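Local atomic coordinates of proteasome protein (PDB entry 2P90), a protein that is of unknown function but belongs to the PAC2 family, whose name recalls a proteasome assembly chaperone, and occurs here as an assembly of three copies. Residues P142-H147 with V201-S206; Q166-T171 with E271-R276; P14-S19 with R56-F61. All blocks are in the same frame, centred on the assembly; numbering follows the deposited sequence.

Interaction 1: residues P142-H147 with V201-S206; sequences PMTVPH and VPHYVS
Pro142 with Val201 and Met143 with Pro202 are the last bridges between the parallel strands 134-143 and 194-202, where both run off the C-terminal edge of the main sheet and turn into loops. Met143 N donates to Val201 O at 2.6 Å, nearly straight at 167°, and the Met143 carbonyl receives His203 N at 2.8 Å, closing the ladder just as the second strand bends into the 3-10 turn 203-205. The same carbonyl oxygen lies at the edge of the His203 ring, where ND1 adds a weak bond. Beyond it, the chain passes through an inverse gamma turn centred on Thr144, whose hydroxyl is held by Gln265 of helix 253-276. Val145 O then sits 3.3 Å from Pro202 CA, and Val145 CG2 comes within 3.9 Å of Pro202 CD. Past the strands, Tyr204 reaches back: its OH accepts from His147 N at 2.9 Å and shares a second 2.9 Å hydrogen bond with His147 ND1, at the imidazole edge. The two side chains are roughly perpendicular, and the His147 ring also meets His242. The arrangement is that of adjacent parallel strands in an alpha/beta sheet, their C-terminal ends passing into loops that stay in contact.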
loop_
_atom_site.group_PDB
_atom_site.type_symbol
_atom_site.label_atom_id
_atom_site.label_comp_id
_atom_site.label_asym_id
_atom_site.label_seq_id
_atom_site.Cartn_x
_atom_site.Cartn_y
_atom_site.Cartn_z
ATOM N N PRO B 142 7.748 -20.444 3.560
ATOM C CA PRO B 142 8.249 -21.321 2.507
ATOM C C PRO B 142 9.667 -21.713 2.882
ATOM O O PRO B 142 10.471 -20.835 3.227
ATOM C CB PRO B 142 8.246 -20.434 1.255
ATOM C CG PRO B 142 8.273 -19.000 1.767
ATOM C CD PRO B 142 7.749 -19.013 3.176
ATOM N N MET B 143 9.976 -23.013 2.842
ATOM C CA MET B 143 11.321 -23.475 3.220
ATOM C C MET B 143 11.908 -24.472 2.225
ATOM O O MET B 143 11.205 -25.033 1.362
ATOM C CB MET B 143 11.357 -24.078 4.639
ATOM C CG MET B 143 11.012 -23.113 5.796
ATOM S SD MET B 143 12.073 -21.636 6.040
ATOM C CE MET B 143 11.616 -21.279 7.730
ATOM N N THR B 144 13.204 -24.706 2.383
ATOM C CA THR B 144 13.926 -25.674 1.561
ATOM C C THR B 144 13.796 -27.026 2.259
ATOM O O THR B 144 14.726 -27.502 2.913
ATOM C CB THR B 144 15.412 -25.272 1.374
ATOM O OG1 THR B 144 15.977 -24.987 2.649
ATOM C CG2 THR B 144 15.541 -24.035 0.496
ATOM N N VAL B 145 12.591 -27.583 2.142
ATOM C CA VAL B 145 12.205 -28.861 2.703
ATOM C C VAL B 145 11.390 -29.528 1.609
ATOM O O VAL B 145 10.779 -28.825 0.775
ATOM C CB VAL B 145 11.355 -28.729 4.019
ATOM C CG1 VAL B 145 12.174 -28.094 5.153
ATOM C CG2 VAL B 145 10.016 -27.987 3.797
ATOM N N PRO B 146 11.398 -30.878 1.568
ATOM C CA PRO B 146 10.644 -31.610 0.532
ATOM C C PRO B 146 9.214 -31.992 0.919
ATOM O O PRO B 146 8.932 -32.182 2.101
ATOM C CB PRO B 146 11.480 -32.882 0.341
ATOM C CG PRO B 146 12.189 -33.093 1.676
ATOM C CD PRO B 146 12.177 -31.784 2.438
ATOM N N HIS B 147 8.335 -32.156 -0.072
ATOM C CA HIS B 147 6.996 -32.693 0.196
ATOM C C HIS B 147 7.017 -34.142 0.665
ATOM O O HIS B 147 5.993 -34.665 1.149
ATOM C CB HIS B 147 6.052 -32.540 -1.029
ATOM C CG HIS B 147 6.342 -33.487 -2.153
ATOM N ND1 HIS B 147 7.261 -33.204 -3.142
ATOM C CD2 HIS B 147 5.819 -34.701 -2.459
ATOM C CE1 HIS B 147 7.301 -34.209 -4.001
ATOM N NE2 HIS B 147 6.438 -35.130 -3.608
ATOM N N VAL B 201 7.000 -25.081 4.870
ATOM C CA VAL B 201 6.282 -25.582 3.723
ATOM C C VAL B 201 7.271 -25.623 2.563
ATOM O O VAL B 201 8.022 -24.668 2.401
ATOM C CB VAL B 201 5.079 -24.639 3.405
ATOM C CG1 VAL B 201 4.312 -25.084 2.140
ATOM C CG2 VAL B 201 4.148 -24.483 4.648
ATOM N N PRO B 202 7.306 -26.738 1.776
ATOM C CA PRO B 202 8.200 -26.789 0.614
ATOM C C PRO B 202 8.002 -25.526 -0.200
ATOM O O PRO B 202 6.876 -25.187 -0.507
ATOM C CB PRO B 202 7.707 -28.020 -0.159
ATOM C CG PRO B 202 7.102 -28.872 0.861
ATOM C CD PRO B 202 6.550 -28.001 1.927
ATOM N N HIS B 203 9.081 -24.818 -0.513
ATOM C CA HIS B 203 8.959 -23.528 -1.175
ATOM C C HIS B 203 8.265 -23.664 -2.519
ATOM O O HIS B 203 7.527 -22.761 -2.925
ATOM C CB HIS B 203 10.330 -22.838 -1.343
ATOM C CG HIS B 203 11.246 -23.555 -2.277
ATOM N ND1 HIS B 203 11.866 -24.742 -1.946
ATOM C CD2 HIS B 203 11.620 -23.278 -3.550
ATOM C CE1 HIS B 203 12.589 -25.162 -2.974
ATOM N NE2 HIS B 203 12.454 -24.293 -3.960
ATOM N N TYR B 204 8.480 -24.790 -3.204
ATOM C CA TYR B 204 8.035 -24.914 -4.604
ATOM C C TYR B 204 6.551 -25.235 -4.691
ATOM O O TYR B 204 5.976 -25.302 -5.785
ATOM C CB TYR B 204 8.869 -25.968 -5.347
ATOM C CG TYR B 204 8.912 -27.313 -4.654
ATOM C CD1 TYR B 204 9.840 -27.561 -3.629
ATOM C CD2 TYR B 204 8.038 -28.340 -5.011
ATOM C CE1 TYR B 204 9.896 -28.780 -2.984
ATOM C CE2 TYR B 204 8.083 -29.583 -4.350
ATOM C CZ TYR B 204 9.025 -29.791 -3.345
ATOM O OH TYR B 204 9.097 -30.993 -2.671
ATOM N N VAL B 205 5.937 -25.441 -3.521
ATOM C CA VAL B 205 4.519 -25.753 -3.402
ATOM C C VAL B 205 3.753 -24.685 -2.576
ATOM O O VAL B 205 2.541 -24.804 -2.323
ATOM C CB VAL B 205 4.367 -27.186 -2.803
ATOM C CG1 VAL B 205 4.202 -27.148 -1.265
ATOM C CG2 VAL B 205 3.239 -27.902 -3.486
ATOM N N SER B 206 4.471 -23.634 -2.182
ATOM C CA SER B 206 3.973 -22.630 -1.232
ATOM C C SER B 206 2.802 -21.758 -1.712
ATOM O O SER B 206 2.019 -21.268 -0.885
ATOM C CB SER B 206 5.125 -21.735 -0.754
ATOM O OG SER B 206 5.660 -22.224 0.469
#

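Interaction 2: residues Q166-T171 with E271-R276; sequences QVSLDT and ERYRNR
The Tyr273 ring carries Val167 on one face and Leu169 at its edge. Val167 CA stands 3.9 Å from the ring centroid, only 16° off the normal, a CH-pi contact, while Val167 CG1 drops against Tyr273 CG at 4.1 Å. Leu169 CB comes edge-on to Tyr273 CD1 at 3.4 Å, and the two side chains run past each other in opposite directions. The other flat group, the guanidinium of Arg276, is also met at its edge: Leu169 CD2 lies near its plane, 3.3 Å from Arg276 NH1, so the leucine is wedged between tyrosine and arginine. Tyr273 can reach this far because CG stands anti to N (chi1 -166°), throwing the ring off the helix toward the loop, with OH 2.9 Å from Gln166 O. The loop bends beside it in an inverse gamma turn centred on Ser168, whose OG donates to Gln166 OE1 at 2.7 Å, from well above the amide carbonyl plane. The C-terminal part of helix 253-276 is thus laid against the loop that follows strand 153-157: Gln166 and Ser168 touch that strand, His277 stacks on Tyr273, and Asn81 of a second subunit gives Ser168 O a weak hydrogen bond.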
loop_
_atom_site.group_PDB
_atom_site.type_symbol
_atom_site.label_atom_id
_atom_site.label_comp_id
_atom_site.label_asym_id
_atom_site.label_seq_id
_atom_site.Cartn_x
_atom_site.Cartn_y
_atom_site.Cartn_z
ATOM N N GLN B 166 8.991 -30.225 17.830
ATOM C CA GLN B 166 9.340 -28.948 17.238
ATOM C C GLN B 166 10.842 -28.930 17.000
ATOM O O GLN B 166 11.626 -28.749 17.936
ATOM C CB GLN B 166 8.898 -27.808 18.162
ATOM C CG GLN B 166 9.910 -26.697 18.354
ATOM C CD GLN B 166 10.179 -26.383 19.822
ATOM O OE1 GLN B 166 10.477 -25.245 20.166
ATOM N NE2 GLN B 166 10.074 -27.392 20.688
ATOM N N VAL B 167 11.220 -29.135 15.738
ATOM C CA VAL B 167 12.609 -29.263 15.301
ATOM C C VAL B 167 13.293 -27.879 15.213
ATOM O O VAL B 167 14.040 -27.581 14.269
ATOM C CB VAL B 167 12.681 -30.132 13.979
ATOM C CG1 VAL B 167 14.000 -29.958 13.226
ATOM C CG2 VAL B 167 12.450 -31.646 14.294
ATOM N N SER B 168 13.053 -27.061 16.247
ATOM C CA SER B 168 13.378 -25.619 16.258
ATOM C C SER B 168 14.798 -25.257 16.700
ATOM O O SER B 168 14.984 -24.423 17.597
ATOM C CB SER B 168 12.386 -24.878 17.142
ATOM O OG SER B 168 12.653 -25.161 18.493
ATOM N N LEU B 169 15.786 -25.889 16.068
ATOM C CA LEU B 169 17.194 -25.587 16.306
ATOM C C LEU B 169 17.477 -24.237 15.638
ATOM O O LEU B 169 17.632 -24.150 14.405
ATOM C CB LEU B 169 18.097 -26.711 15.755
ATOM C CG LEU B 169 19.495 -27.056 16.321
ATOM C CD1 LEU B 169 19.589 -26.996 17.858
ATOM C CD2 LEU B 169 19.959 -28.443 15.803
ATOM N N ASP B 170 17.520 -23.188 16.463
ATOM C CA ASP B 170 17.528 -21.832 15.967
ATOM C C ASP B 170 18.778 -21.033 16.376
ATOM O O ASP B 170 19.537 -21.436 17.262
ATOM C CB ASP B 170 16.236 -21.113 16.405
ATOM C CG ASP B 170 15.122 -21.098 15.309
ATOM O OD1 ASP B 170 14.970 -22.075 14.526
ATOM O OD2 ASP B 170 14.369 -20.090 15.270
ATOM N N THR B 171 18.965 -19.907 15.679
ATOM C CA THR B 171 20.021 -18.928 15.909
ATOM C C THR B 171 19.429 -17.512 15.780
ATOM O O THR B 171 18.229 -17.312 16.010
ATOM C CB THR B 171 21.176 -19.111 14.903
ATOM O OG1 THR B 171 20.678 -18.963 13.565
ATOM C CG2 THR B 171 21.840 -20.500 15.067
ATOM N N GLU B 271 19.362 -35.521 11.875
ATOM C CA GLU B 271 20.488 -36.104 12.632
ATOM C C GLU B 271 21.115 -35.080 13.562
ATOM O O GLU B 271 21.252 -35.324 14.739
ATOM C CB GLU B 271 21.554 -36.667 11.702
ATOM C CG GLU B 271 21.061 -37.849 10.903
ATOM C CD GLU B 271 22.132 -38.508 10.036
ATOM O OE1 GLU B 271 23.310 -38.615 10.470
ATOM O OE2 GLU B 271 21.764 -38.972 8.931
ATOM N N ARG B 272 21.463 -33.910 13.051
ATOM C CA ARG B 272 22.079 -32.933 13.928
ATOM C C ARG B 272 21.176 -32.604 15.116
ATOM O O ARG B 272 21.645 -32.516 16.254
ATOM C CB ARG B 272 22.540 -31.702 13.150
ATOM C CG ARG B 272 23.777 -32.012 12.312
ATOM C CD ARG B 272 24.353 -30.812 11.571
ATOM N NE ARG B 272 23.481 -30.405 10.477
ATOM C CZ ARG B 272 23.358 -31.012 9.288
ATOM N NH1 ARG B 272 24.074 -32.076 8.969
ATOM N NH2 ARG B 272 22.495 -30.530 8.400
ATOM N N TYR B 273 19.872 -32.499 14.841
ATOM C CA TYR B 273 18.885 -32.142 15.846
ATOM C C TYR B 273 18.750 -33.147 16.998
ATOM O O TYR B 273 18.720 -32.751 18.158
ATOM C CB TYR B 273 17.501 -31.841 15.213
ATOM C CG TYR B 273 16.604 -31.141 16.211
ATOM C CD1 TYR B 273 16.747 -29.779 16.442
ATOM C CD2 TYR B 273 15.670 -31.861 16.982
ATOM C CE1 TYR B 273 15.971 -29.115 17.373
ATOM C CE2 TYR B 273 14.878 -31.208 17.944
ATOM C CZ TYR B 273 15.040 -29.828 18.133
ATOM O OH TYR B 273 14.282 -29.126 19.079
ATOM N N ARG B 274 18.658 -34.433 16.688
ATOM C CA ARG B 274 18.532 -35.439 17.736
ATOM C C ARG B 274 19.827 -35.637 18.507
ATOM O O ARG B 274 19.823 -35.899 19.714
ATOM C CB ARG B 274 18.000 -36.772 17.194
ATOM C CG ARG B 274 18.274 -37.014 15.748
ATOM C CD ARG B 274 17.830 -38.453 15.321
ATOM N NE ARG B 274 18.555 -38.971 14.134
ATOM C CZ ARG B 274 19.414 -39.995 14.160
ATOM N NH1 ARG B 274 19.651 -40.642 15.299
ATOM N NH2 ARG B 274 20.024 -40.386 13.042
ATOM N N ASN B 275 20.946 -35.498 17.807
ATOM C CA ASN B 275 22.225 -35.499 18.469
ATOM C C ASN B 275 22.298 -34.407 19.534
ATOM O O ASN B 275 22.783 -34.645 20.635
ATOM C CB ASN B 275 23.347 -35.304 17.464
ATOM C CG ASN B 275 24.615 -35.960 17.904
ATOM O OD1 ASN B 275 25.376 -35.414 18.719
ATOM N ND2 ASN B 275 24.849 -37.150 17.397
ATOM N N ARG B 276 21.813 -33.209 19.204
ATOM C CA ARG B 276 21.817 -32.096 20.154
ATOM C C ARG B 276 20.634 -32.133 21.134
ATOM O O ARG B 276 20.625 -31.399 22.114
ATOM C CB ARG B 276 21.870 -30.753 19.421
ATOM C CG ARG B 276 23.200 -30.452 18.703
ATOM C CD ARG B 276 22.970 -29.451 17.578
ATOM N NE ARG B 276 24.193 -28.933 16.974
ATOM C CZ ARG B 276 24.262 -28.335 15.779
ATOM N NH1 ARG B 276 23.175 -28.184 15.011
ATOM N NH2 ARG B 276 25.433 -27.902 15.333
#

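Interaction 3: residues P14-S19 with R56-F61; sequences PSPEVS and RLIASF
Pro16 presses its ring onto a strand exactly where that strand is kinked: Pro16 CG lies 3.2 Å from Leu57 O, and the next residue, Ile58, has left the extended conformation with phi -100° and psi -49°. That conformation belongs to a beta bulge, in which Ile58 and Ala59 together face Leu93 of strand 92-97. The proline ring fits over the bend, with Pro16 CB 4.0 Å from Arg56 CB, and Pro16 CG 4.1 Å from Ile58 CG1. Arg56 offers only the aliphatic root of its side chain; bends further along carry the guanidinium away. Ile58 is buried and runs out extended from CB (chi2 175°), which brings CD1 to 3.8 Å from Val18 CG2, the two side chains crossing at about a right angle. Val18 and Ile58 both also lean on Phe130 and Val95, so this small apolar patch continues beneath the loop. The polar part of the contact is carried by water. One molecule accepts from Ser15 OG at 2.9 Å and donates to Ile58 O at 2.7 Å, linking the loop to the backbone at the bulge itself. Contact between the two segments is otherwise van der Waals packing. The loop is the continuation of strand 9-11, which pairs with strand 54-61 through Glu10 and Glu12; past that pairing the chain stays close enough for Pro16 and Val18 to pack against Arg56-Ile58. What results is a classic beta bulge in strand 54-61, the strand next to the outermost strand 9-11 of the mixed sheet, with a loop packed at the bend.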
loop_
_atom_site.group_PDB
_atom_site.type_symbol
_atom_site.label_atom_id
_atom_site.label_comp_id
_atom_site.label_asym_id
_atom_site.label_seq_id
_atom_site.Cartn_x
_atom_site.Cartn_y
_atom_site.Cartn_z
ATOM N N PRO B 14 -25.366 -9.520 23.203
ATOM C CA PRO B 14 -24.903 -9.801 24.577
ATOM C C PRO B 14 -23.628 -10.640 24.551
ATOM O O PRO B 14 -23.451 -11.482 23.663
ATOM C CB PRO B 14 -26.076 -10.590 25.213
ATOM C CG PRO B 14 -27.143 -10.704 24.142
ATOM C CD PRO B 14 -26.480 -10.416 22.822
ATOM N N SER B 15 -22.739 -10.400 25.503
ATOM C CA SER B 15 -21.435 -11.033 25.431
ATOM C C SER B 15 -21.542 -12.560 25.631
ATOM O O SER B 15 -22.395 -13.020 26.387
ATOM C CB SER B 15 -20.461 -10.375 26.408
ATOM O OG SER B 15 -19.187 -10.981 26.300
ATOM N N PRO B 16 -20.713 -13.355 24.924
ATOM C CA PRO B 16 -20.726 -14.787 25.225
ATOM C C PRO B 16 -20.005 -15.101 26.540
ATOM O O PRO B 16 -19.002 -14.461 26.881
ATOM C CB PRO B 16 -19.964 -15.409 24.045
ATOM C CG PRO B 16 -19.817 -14.276 23.029
ATOM C CD PRO B 16 -19.769 -13.044 23.835
ATOM N N GLU B 17 -20.531 -16.086 27.260
ATOM C CA GLU B 17 -19.981 -16.494 28.545
ATOM C C GLU B 17 -18.970 -17.582 28.225
ATOM O O GLU B 17 -19.359 -18.699 27.877
ATOM C CB GLU B 17 -21.101 -16.947 29.534
ATOM C CG GLU B 17 -20.655 -17.341 30.951
ATOM C CD GLU B 17 -20.083 -16.162 31.786
ATOM O OE1 GLU B 17 -20.844 -15.237 32.216
ATOM O OE2 GLU B 17 -18.848 -16.167 32.024
ATOM N N VAL B 18 -17.686 -17.222 28.353
ATOM C CA VAL B 18 -16.523 -18.020 27.910
ATOM C C VAL B 18 -15.994 -19.040 28.943
ATOM O O VAL B 18 -14.890 -19.575 28.769
ATOM C CB VAL B 18 -15.327 -17.099 27.504
ATOM C CG1 VAL B 18 -14.096 -17.919 27.124
ATOM C CG2 VAL B 18 -15.717 -16.171 26.368
ATOM N N SER B 19 -16.749 -19.317 30.004
ATOM C CA SER B 19 -16.297 -20.316 30.982
ATOM C C SER B 19 -16.462 -21.751 30.392
ATOM O O SER B 19 -17.273 -21.953 29.460
ATOM C CB SER B 19 -17.007 -20.139 32.339
ATOM O OG SER B 19 -18.343 -20.621 32.300
ATOM N N ARG B 56 -18.507 -18.648 18.956
ATOM C CA ARG B 56 -19.346 -17.472 19.191
ATOM C C ARG B 56 -18.431 -16.254 19.099
ATOM O O ARG B 56 -17.333 -16.247 19.692
ATOM C CB ARG B 56 -20.025 -17.494 20.585
ATOM C CG ARG B 56 -21.127 -18.569 20.900
ATOM C CD ARG B 56 -22.423 -18.449 20.067
ATOM N NE ARG B 56 -22.511 -19.523 19.047
ATOM C CZ ARG B 56 -22.956 -20.773 19.270
ATOM N NH1 ARG B 56 -23.385 -21.139 20.483
ATOM N NH2 ARG B 56 -22.963 -21.673 18.286
ATOM N N LEU B 57 -18.887 -15.240 18.349
ATOM C CA LEU B 57 -18.171 -13.950 18.217
ATOM C C LEU B 57 -18.118 -13.145 19.540
ATOM O O LEU B 57 -19.148 -12.898 20.163
ATOM C CB LEU B 57 -18.817 -13.096 17.120
ATOM C CG LEU B 57 -18.085 -11.805 16.708
ATOM C CD1 LEU B 57 -16.677 -12.105 16.225
ATOM C CD2 LEU B 57 -18.869 -11.094 15.617
ATOM N N ILE B 58 -16.921 -12.755 19.955
ATOM C CA ILE B 58 -16.728 -11.953 21.160
ATOM C C ILE B 58 -16.518 -10.457 20.856
ATOM O O ILE B 58 -17.140 -9.583 21.490
ATOM C CB ILE B 58 -15.495 -12.443 21.935
ATOM C CG1 ILE B 58 -15.757 -13.819 22.555
ATOM C CG2 ILE B 58 -15.042 -11.400 22.976
ATOM C CD1 ILE B 58 -14.562 -14.381 23.207
ATOM N N ALA B 59 -15.615 -10.170 19.909
ATOM C CA ALA B 59 -15.262 -8.799 19.538
ATOM C C ALA B 59 -14.985 -8.717 18.047
ATOM O O ALA B 59 -14.460 -9.671 17.460
ATOM C CB ALA B 59 -14.053 -8.335 20.311
ATOM N N SER B 60 -15.360 -7.589 17.443
ATOM C CA SER B 60 -15.051 -7.305 16.059
ATOM C C SER B 60 -14.214 -6.058 15.974
ATOM O O SER B 60 -14.566 -5.012 16.501
ATOM C CB SER B 60 -16.318 -7.076 15.246
ATOM O OG SER B 60 -16.934 -8.308 14.935
ATOM N N PHE B 61 -13.092 -6.178 15.301
ATOM C CA PHE B 61 -12.281 -5.026 15.007
ATOM C C PHE B 61 -12.872 -4.172 13.866
ATOM O O PHE B 61 -13.568 -4.682 12.945
ATOM C CB PHE B 61 -10.850 -5.471 14.748
ATOM C CG PHE B 61 -10.131 -5.914 16.003
ATOM C CD1 PHE B 61 -9.240 -5.062 16.644
ATOM C CD2 PHE B 61 -10.383 -7.175 16.573
ATOM C CE1 PHE B 61 -8.563 -5.462 17.827
ATOM C CE2 PHE B 61 -9.725 -7.584 17.758
ATOM C CZ PHE B 61 -8.806 -6.714 18.385
HETATM O O HOH W 1 -18.682 -9.638 23.731
#

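How the interactions relate
Interactions 1 and 3 both reach the main mixed sheet, but on opposite sides of the chain's centre, their own centres about 37 Å apart. Interaction 1 is partly buried and works mostly through backbone and side-chain hydrogen bonds as two parallel strands end; interaction 3 lies at the surface, where a loop meets a bulged strand through apolar packing and one water. Interaction 2 is also a surface contact, built on an aromatic ring and aliphatic groups. Helix 253-276 ties it to interaction 1: its last turns supply segment 271-276 of interaction 2, while earlier residues touch 142-147 and 201-206. Nearest atoms of these two contacts are about 8 Å apart, and their segments alternate along the chain.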